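Side-chain contacts in F420-reducing hydrogenase, subunit beta (Methanothermobacter marburgensis, PDB 4OMF), which probably passes electrons between an iron-sulfur cluster and its FAD to reduce coenzyme F420 in the hydrogenase complex: residues P139-S142 against L143-F146; W169-Q173 against D174-T178; K267-A270 against A271-M275. All coordinates share one frame; numbering follows the deposited sequence.

Contact 1: P139-S142 against L143-F146; sequences PYTS and LQTF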
loop_
_atom_site.group_PDB
_atom_site.type_symbol
_atom_site.label_atom_id
_atom_site.label_comp_id
_atom_site.label_asym_id
_atom_site.label_seq_id
_atom_site.Cartn_x
_atom_site.Cartn_y
_atom_site.Cartn_z
ATOM N N PRO C 139 18.527 -3.313 -18.772
ATOM C CA PRO C 139 17.744 -2.093 -18.535
ATOM C C PRO C 139 18.049 -1.078 -19.651
ATOM O O PRO C 139 19.112 -1.125 -20.279
ATOM C CB PRO C 139 18.224 -1.605 -17.165
ATOM C CG PRO C 139 18.914 -2.798 -16.533
ATOM C CD PRO C 139 19.447 -3.630 -17.664
ATOM N N TYR C 140 17.114 -0.178 -19.904
ATOM C CA TYR C 140 17.271 0.789 -20.979
ATOM C C TYR C 140 18.525 1.662 -20.784
ATOM O O TYR C 140 19.242 1.963 -21.750
ATOM C CB TYR C 140 16.027 1.671 -21.089
ATOM C CG TYR C 140 16.035 2.595 -22.306
ATOM C CD1 TYR C 140 16.142 3.982 -22.160
ATOM C CD2 TYR C 140 15.936 2.072 -23.590
ATOM C CE1 TYR C 140 16.141 4.834 -23.270
ATOM C CE2 TYR C 140 15.937 2.911 -24.719
ATOM C CZ TYR C 140 16.050 4.287 -24.541
ATOM O OH TYR C 140 16.029 5.122 -25.627
ATOM N N THR C 141 18.821 2.032 -19.538
ATOM C CA THR C 141 20.001 2.854 -19.267
ATOM C C THR C 141 21.300 2.136 -19.626
ATOM O O THR C 141 22.269 2.777 -20.015
ATOM C CB THR C 141 20.079 3.291 -17.796
ATOM O OG1 THR C 141 19.733 2.170 -16.976
ATOM C CG2 THR C 141 19.128 4.457 -17.531
ATOM N N SER C 142 21.316 0.808 -19.506
ATOM C CA SER C 142 22.482 0.051 -19.929
ATOM C C SER C 142 22.650 0.149 -21.435
ATOM O O SER C 142 23.756 0.343 -21.912
ATOM C CB SER C 142 22.371 -1.415 -19.506
ATOM O OG SER C 142 22.592 -1.508 -18.109
ATOM N N LEU C 143 21.558 0.029 -22.189
ATOM C CA LEU C 143 21.679 0.245 -23.642
ATOM C C LEU C 143 22.228 1.632 -23.938
ATOM O O LEU C 143 23.093 1.793 -24.802
ATOM C CB LEU C 143 20.347 0.052 -24.353
ATOM C CG LEU C 143 19.792 -1.363 -24.436
ATOM C CD1 LEU C 143 18.573 -1.360 -25.382
ATOM C CD2 LEU C 143 20.867 -2.319 -24.928
ATOM N N GLN C 144 21.756 2.635 -23.201
ATOM C CA GLN C 144 22.275 3.983 -23.389
ATOM C C GLN C 144 23.769 4.074 -23.101
ATOM O O GLN C 144 24.491 4.774 -23.812
ATOM C CB GLN C 144 21.506 4.980 -22.509
ATOM C CG GLN C 144 20.146 5.336 -23.066
ATOM C CD GLN C 144 19.352 6.185 -22.111
ATOM O OE1 GLN C 144 19.342 5.920 -20.909
ATOM N NE2 GLN C 144 18.688 7.226 -22.631
ATOM N N THR C 145 24.235 3.389 -22.058
ATOM C CA THR C 145 25.676 3.360 -21.783
ATOM C C THR C 145 26.443 2.776 -22.974
ATOM O O THR C 145 27.444 3.344 -23.401
ATOM C CB THR C 145 26.026 2.539 -20.526
ATOM O OG1 THR C 145 25.431 3.151 -19.374
ATOM C CG2 THR C 145 27.559 2.507 -20.321
ATOM N N PHE C 146 25.951 1.667 -23.521
ATOM C CA PHE C 146 26.608 1.064 -24.678
ATOM C C PHE C 146 26.644 2.048 -25.838
ATOM O O PHE C 146 27.694 2.278 -26.432
ATOM C CB PHE C 146 25.897 -0.221 -25.131
ATOM C CG PHE C 146 25.741 -1.261 -24.045
ATOM C CD1 PHE C 146 24.787 -2.253 -24.161
ATOM C CD2 PHE C 146 26.554 -1.253 -22.927
ATOM C CE1 PHE C 146 24.633 -3.212 -23.167
ATOM C CE2 PHE C 146 26.394 -2.200 -21.933
ATOM C CZ PHE C 146 25.439 -3.179 -22.055
#
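Two first torsions bring Tyr140 and Gln144 together: the tyrosine CG stands anti to its backbone nitrogen (chi1 -173°), while the glutamine CG lies beside its own (chi1 -77°) and the chain beyond it runs extended. Their meeting is an i to i+4 contact in the first turns of the helix that Pro139 opens from the N-cap position. The amide lies obliquely against CD1 and CE1 of the tyrosine, the two planes 42° apart, with NE2 of Gln144 coming to 3.6 Å from CE1 of Tyr140. The other branch of the amide turns to the next residue along, where OE1 of Gln144 is 3.7 Å from CG2 of Thr141. Shortening Gln144 to an alanine removes the amide, which is likely to leave CD1 and CE1 of Tyr140 without that packing and to cost CG2 of Thr141 its contact with OE1. The hydroxyl of Tyr140 is held separately, by the backbone oxygen of Phe54.

Beneath the side chains runs regular helix bonding, for example from Gln144 N to Tyr140 O at 3.0 Å. The first link, from Leu143 N to Pro139 O, is weak. Another protein chain packs on the side bearing Thr141 and Thr145, and each of these hydroxyls is hydrogen-bonded to it. Phe146 is buried among the rings of Phe138, Phe168 and Tyr187, all edge-to-face with it. Ser142 O accepts the backbone N-H of Phe146 and also sits over the centre of that residue's ring, 3.3 Å above its plane.

Contact 2: W169-Q173 against D174-T178; sequences WVYTQ and DDVLT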
loop_
_atom_site.group_PDB
_atom_site.type_symbol
_atom_site.label_atom_id
_atom_site.label_comp_id
_atom_site.label_asym_id
_atom_site.label_seq_id
_atom_site.Cartn_x
_atom_site.Cartn_y
_atom_site.Cartn_z
ATOM N N TRP C 169 26.426 -5.191 -31.564
ATOM C CA TRP C 169 26.519 -4.444 -32.819
ATOM C C TRP C 169 25.482 -3.326 -32.921
ATOM O O TRP C 169 24.292 -3.543 -32.641
ATOM C CB TRP C 169 26.311 -5.374 -34.017
ATOM C CG TRP C 169 27.178 -6.597 -34.056
ATOM C CD1 TRP C 169 27.109 -7.681 -33.229
ATOM C CD2 TRP C 169 28.204 -6.883 -35.014
ATOM N NE1 TRP C 169 28.059 -8.611 -33.592
ATOM C CE2 TRP C 169 28.748 -8.143 -34.681
ATOM C CE3 TRP C 169 28.740 -6.182 -36.097
ATOM C CZ2 TRP C 169 29.790 -8.731 -35.411
ATOM C CZ3 TRP C 169 29.781 -6.761 -36.821
ATOM C CH2 TRP C 169 30.298 -8.024 -36.467
ATOM N N VAL C 170 25.903 -2.153 -33.381
ATOM C CA VAL C 170 24.920 -1.123 -33.714
ATOM C C VAL C 170 25.157 -0.646 -35.135
ATOM O O VAL C 170 26.272 -0.377 -35.527
ATOM C CB VAL C 170 24.934 0.071 -32.706
ATOM C CG1 VAL C 170 24.841 -0.438 -31.263
ATOM C CG2 VAL C 170 26.145 0.910 -32.851
ATOM N N TYR C 171 24.082 -0.611 -35.909
ATOM C CA TYR C 171 24.121 -0.116 -37.275
ATOM C C TYR C 171 23.546 1.299 -37.327
ATOM O O TYR C 171 22.429 1.532 -36.856
ATOM C CB TYR C 171 23.322 -1.048 -38.179
ATOM C CG TYR C 171 23.944 -2.419 -38.258
ATOM C CD1 TYR C 171 24.844 -2.728 -39.264
ATOM C CD2 TYR C 171 23.655 -3.390 -37.310
ATOM C CE1 TYR C 171 25.433 -3.983 -39.337
ATOM C CE2 TYR C 171 24.236 -4.643 -37.374
ATOM C CZ TYR C 171 25.121 -4.934 -38.388
ATOM O OH TYR C 171 25.699 -6.185 -38.458
ATOM N N THR C 172 24.309 2.233 -37.881
ATOM C CA THR C 172 23.800 3.590 -38.068
ATOM C C THR C 172 23.562 3.824 -39.560
ATOM O O THR C 172 23.691 2.890 -40.356
ATOM C CB THR C 172 24.760 4.656 -37.504
ATOM O OG1 THR C 172 25.953 4.709 -38.301
ATOM C CG2 THR C 172 25.119 4.355 -36.069
ATOM N N GLN C 173 23.224 5.051 -39.961
ATOM C CA GLN C 173 22.857 5.268 -41.361
ATOM C C GLN C 173 23.999 4.936 -42.323
ATOM O O GLN C 173 23.750 4.625 -43.499
ATOM C CB GLN C 173 22.371 6.703 -41.601
ATOM C CG GLN C 173 23.245 7.815 -41.075
ATOM C CD GLN C 173 22.600 9.187 -41.344
ATOM O OE1 GLN C 173 21.402 9.276 -41.651
ATOM N NE2 GLN C 173 23.395 10.247 -41.242
ATOM N N ASP C 174 25.238 4.967 -41.830
ATOM C CA ASP C 174 26.377 4.638 -42.692
ATOM C C ASP C 174 27.572 3.981 -41.990
ATOM O O ASP C 174 28.687 4.003 -42.516
ATOM C CB ASP C 174 26.859 5.906 -43.395
ATOM C CG ASP C 174 27.456 6.920 -42.429
ATOM O OD1 ASP C 174 27.416 6.677 -41.195
ATOM O OD2 ASP C 174 27.959 7.961 -42.915
ATOM N N ASP C 175 27.353 3.408 -40.811
ATOM C CA ASP C 175 28.462 2.934 -39.981
ATOM C C ASP C 175 28.064 1.718 -39.146
ATOM O O ASP C 175 26.925 1.616 -38.711
ATOM C CB ASP C 175 28.935 4.067 -39.072
ATOM C CG ASP C 175 30.359 3.897 -38.606
ATOM O OD1 ASP C 175 30.919 2.796 -38.784
ATOM O OD2 ASP C 175 30.915 4.881 -38.064
ATOM N N VAL C 176 29.008 0.804 -38.920
ATOM C CA VAL C 176 28.768 -0.354 -38.054
ATOM C C VAL C 176 29.696 -0.256 -36.856
ATOM O O VAL C 176 30.913 -0.246 -37.014
ATOM C CB VAL C 176 29.002 -1.692 -38.800
ATOM C CG1 VAL C 176 28.725 -2.892 -37.878
ATOM C CG2 VAL C 176 28.137 -1.767 -40.064
ATOM N N LEU C 177 29.129 -0.146 -35.661
ATOM C CA LEU C 177 29.932 0.047 -34.451
ATOM C C LEU C 177 29.782 -1.155 -33.534
ATOM O O LEU C 177 28.687 -1.709 -33.408
ATOM C CB LEU C 177 29.494 1.317 -33.705
ATOM C CG LEU C 177 29.448 2.589 -34.545
ATOM C CD1 LEU C 177 28.733 3.699 -33.798
ATOM C CD2 LEU C 177 30.866 3.005 -34.875
ATOM N N THR C 178 30.860 -1.562 -32.875
ATOM C CA THR C 178 30.754 -2.739 -32.010
ATOM C C THR C 178 31.469 -2.577 -30.674
ATOM O O THR C 178 32.370 -1.741 -30.517
ATOM C CB THR C 178 31.319 -4.013 -32.697
ATOM O OG1 THR C 178 32.728 -3.853 -32.905
ATOM C CG2 THR C 178 30.649 -4.262 -34.047
#
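One face of the Trp169 indole carries the CG2 methyl of Thr178, 3.3 Å above the ring plane and displaced toward the rim, while at the edge, in plane, CG1 of Val176 comes to 3.7 Å from Trp169 CE3. The other methyl of Val176, CG2, turns to the second aromatic, 3.5 Å from CD1 of Tyr171, the two side chains running alongside each other. With CG1 anti to the backbone nitrogen (chi1 -179°), the valine sets that methyl between the two rings, near Tyr171 CE1 as well. This is one face of an antiparallel beta hairpin, on which Trp169 opposite Thr178 and Tyr171 opposite Val176 are non-hydrogen-bonded pairs.

The hydrogen-bonded pair between them, Val170 with Leu177, turns to the other face. Its two backbone bonds are nearly straight, and the packing is tight, CG2 of Val170 lying 3.5 Å from CB of Leu177. Toward the turn, Asp175 O receives two donors from one residue: Thr172 N at 2.8 Å, with an N-H...O angle of 179°, and Thr172 OG1 at a longer 3.3 Å, approaching from well off the C=O direction.

The hairpin forms two strands of a three-stranded antiparallel sheet. Strand 160-164 flanks the Trp169 strand on its other side and Gly164 O accepts a hydrogen bond from the indole NE1; from the loop after helix 140-150, Leu151 packs on both Val170 and Leu177, and Val153 on Leu177.

Contact 3: K267-A270 against A271-M275; sequences KNIA and ARKEM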
loop_
_atom_site.group_PDB
_atom_site.type_symbol
_atom_site.label_atom_id
_atom_site.label_comp_id
_atom_site.label_asym_id
_atom_site.label_seq_id
_atom_site.Cartn_x
_atom_site.Cartn_y
_atom_site.Cartn_z
ATOM N N LYS C 267 25.609 -22.679 -11.230
ATOM C CA LYS C 267 26.582 -22.107 -10.312
ATOM C C LYS C 267 25.963 -20.966 -9.512
ATOM O O LYS C 267 26.178 -20.844 -8.294
ATOM C CB LYS C 267 27.805 -21.595 -11.081
ATOM C CG LYS C 267 28.979 -21.216 -10.203
ATOM C CD LYS C 267 30.242 -20.997 -11.028
ATOM C CE LYS C 267 31.360 -20.379 -10.191
ATOM N NZ LYS C 267 30.974 -19.031 -9.658
ATOM N N ASN C 268 25.205 -20.131 -10.203
ATOM C CA ASN C 268 24.580 -18.977 -9.549
ATOM C C ASN C 268 23.420 -19.386 -8.647
ATOM O O ASN C 268 23.228 -18.801 -7.580
ATOM C CB ASN C 268 24.128 -17.954 -10.595
ATOM C CG ASN C 268 25.303 -17.293 -11.293
ATOM O OD1 ASN C 268 26.373 -17.143 -10.710
ATOM N ND2 ASN C 268 25.110 -16.886 -12.536
ATOM N N ILE C 269 22.663 -20.406 -9.055
ATOM C CA ILE C 269 21.617 -20.952 -8.197
ATOM C C ILE C 269 22.219 -21.519 -6.915
ATOM O O ILE C 269 21.703 -21.299 -5.808
ATOM C CB ILE C 269 20.813 -22.027 -8.946
ATOM C CG1 ILE C 269 19.957 -21.343 -10.023
ATOM C CG2 ILE C 269 19.971 -22.848 -7.982
ATOM C CD1 ILE C 269 19.475 -22.301 -11.116
ATOM N N ALA C 270 23.335 -22.221 -7.046
ATOM C CA ALA C 270 24.005 -22.765 -5.867
ATOM C C ALA C 270 24.520 -21.661 -4.948
ATOM O O ALA C 270 24.469 -21.793 -3.725
ATOM C CB ALA C 270 25.157 -23.681 -6.276
ATOM N N ALA C 271 25.059 -20.601 -5.537
ATOM C CA ALA C 271 25.526 -19.454 -4.765
ATOM C C ALA C 271 24.382 -18.809 -3.942
ATOM O O ALA C 271 24.580 -18.437 -2.779
ATOM C CB ALA C 271 26.153 -18.431 -5.689
ATOM N N ARG C 272 23.199 -18.693 -4.550
ATOM C CA ARG C 272 22.013 -18.175 -3.848
ATOM C C ARG C 272 21.678 -19.012 -2.643
ATOM O O ARG C 272 21.395 -18.489 -1.568
ATOM C CB ARG C 272 20.791 -18.150 -4.749
ATOM C CG ARG C 272 20.784 -17.032 -5.742
ATOM C CD ARG C 272 19.441 -16.958 -6.456
ATOM N NE ARG C 272 18.352 -16.485 -5.599
ATOM C CZ ARG C 272 18.098 -15.198 -5.378
ATOM N NH1 ARG C 272 18.867 -14.263 -5.929
ATOM N NH2 ARG C 272 17.073 -14.839 -4.613
ATOM N N LYS C 273 21.700 -20.331 -2.831
ATOM C CA LYS C 273 21.316 -21.229 -1.753
ATOM C C LYS C 273 22.321 -21.177 -0.615
ATOM O O LYS C 273 21.935 -21.277 0.547
ATOM C CB LYS C 273 21.130 -22.655 -2.284
ATOM C CG LYS C 273 19.765 -22.825 -2.969
ATOM C CD LYS C 273 19.648 -24.099 -3.808
ATOM C CE LYS C 273 18.444 -24.013 -4.755
ATOM N NZ LYS C 273 18.356 -25.179 -5.672
ATOM N N GLU C 274 23.602 -20.993 -0.930
ATOM C CA GLU C 274 24.625 -20.891 0.115
ATOM C C GLU C 274 24.422 -19.615 0.939
ATOM O O GLU C 274 24.723 -19.583 2.131
ATOM C CB GLU C 274 26.038 -20.913 -0.487
ATOM C CG GLU C 274 27.161 -20.986 0.548
ATOM C CD GLU C 274 27.711 -19.617 0.942
ATOM O OE1 GLU C 274 27.306 -18.608 0.335
ATOM O OE2 GLU C 274 28.559 -19.548 1.863
ATOM N N MET C 275 23.911 -18.567 0.294
ATOM C CA MET C 275 23.608 -17.307 0.976
ATOM C C MET C 275 22.293 -17.363 1.750
ATOM O O MET C 275 22.043 -16.520 2.618
ATOM C CB MET C 275 23.549 -16.169 -0.037
ATOM C CG MET C 275 24.905 -15.765 -0.592
ATOM S SD MET C 275 24.639 -14.567 -1.926
ATOM C CE MET C 275 23.907 -13.205 -1.009
#
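Four successive i to i+4 backbone bonds, from Ala271 N to Lys267 O (3.0 Å) through Glu274 N to Ala270 O (3.0 Å), keep this stretch regular alpha helix. Among the side chains, Ile269 and Lys273 lie side by side one turn apart and point the same way. The lysine stays extended beyond CG, and its far end lies beside the CG2 branch of the isoleucine: CE of Lys273 is 3.8 Å from CG2 of Ile269, and NZ is 3.7 Å from the same methyl. That branch stands anti to the backbone nitrogen of Ile269, which turns it to the lysine. NZ finds its charge partner in the terminal carboxylate oxygen OXT of Phe281, a salt bridge that links the chain's C-terminus to the helix.

Arg272 starts along the helix, with CG 3.5 Å from Asn268 O, and then bends away at chi3. Its guanidinium binds Pro278 O, Thr279 OG1 and the backbone of another protein chain. The segment lies in the last turns of the long helix 251-275, with Ile194 packed on Ile269 and Arg272, Lys193 O bound by Asn268, and the C-terminal tail laid against it, Phe281 on Ile269 and Leu277 on Arg272.

Contacts 1 and 3 are both one-turn packings within a helix, whereas contact 2 pairs two strands across a hairpin. Contact 1 is the most deeply buried: aromatic rings gather round its Phe146 and another protein chain binds its two threonine hydroxyls. Contact 2 lies at the surface and, touched by no other chain of the assembly, relies on methyls against rings and on cross-strand bonds. Contact 3 is partly buried and more charged, its long basic side chains reaching the C-terminal tail. Contacts 1 and 2, their centres about 16 Å apart, do not touch, but Phe168, just before Trp169 on strand 167-171, packs on Phe146; contact 3 stands about 39 Å from contact 2, centre to centre.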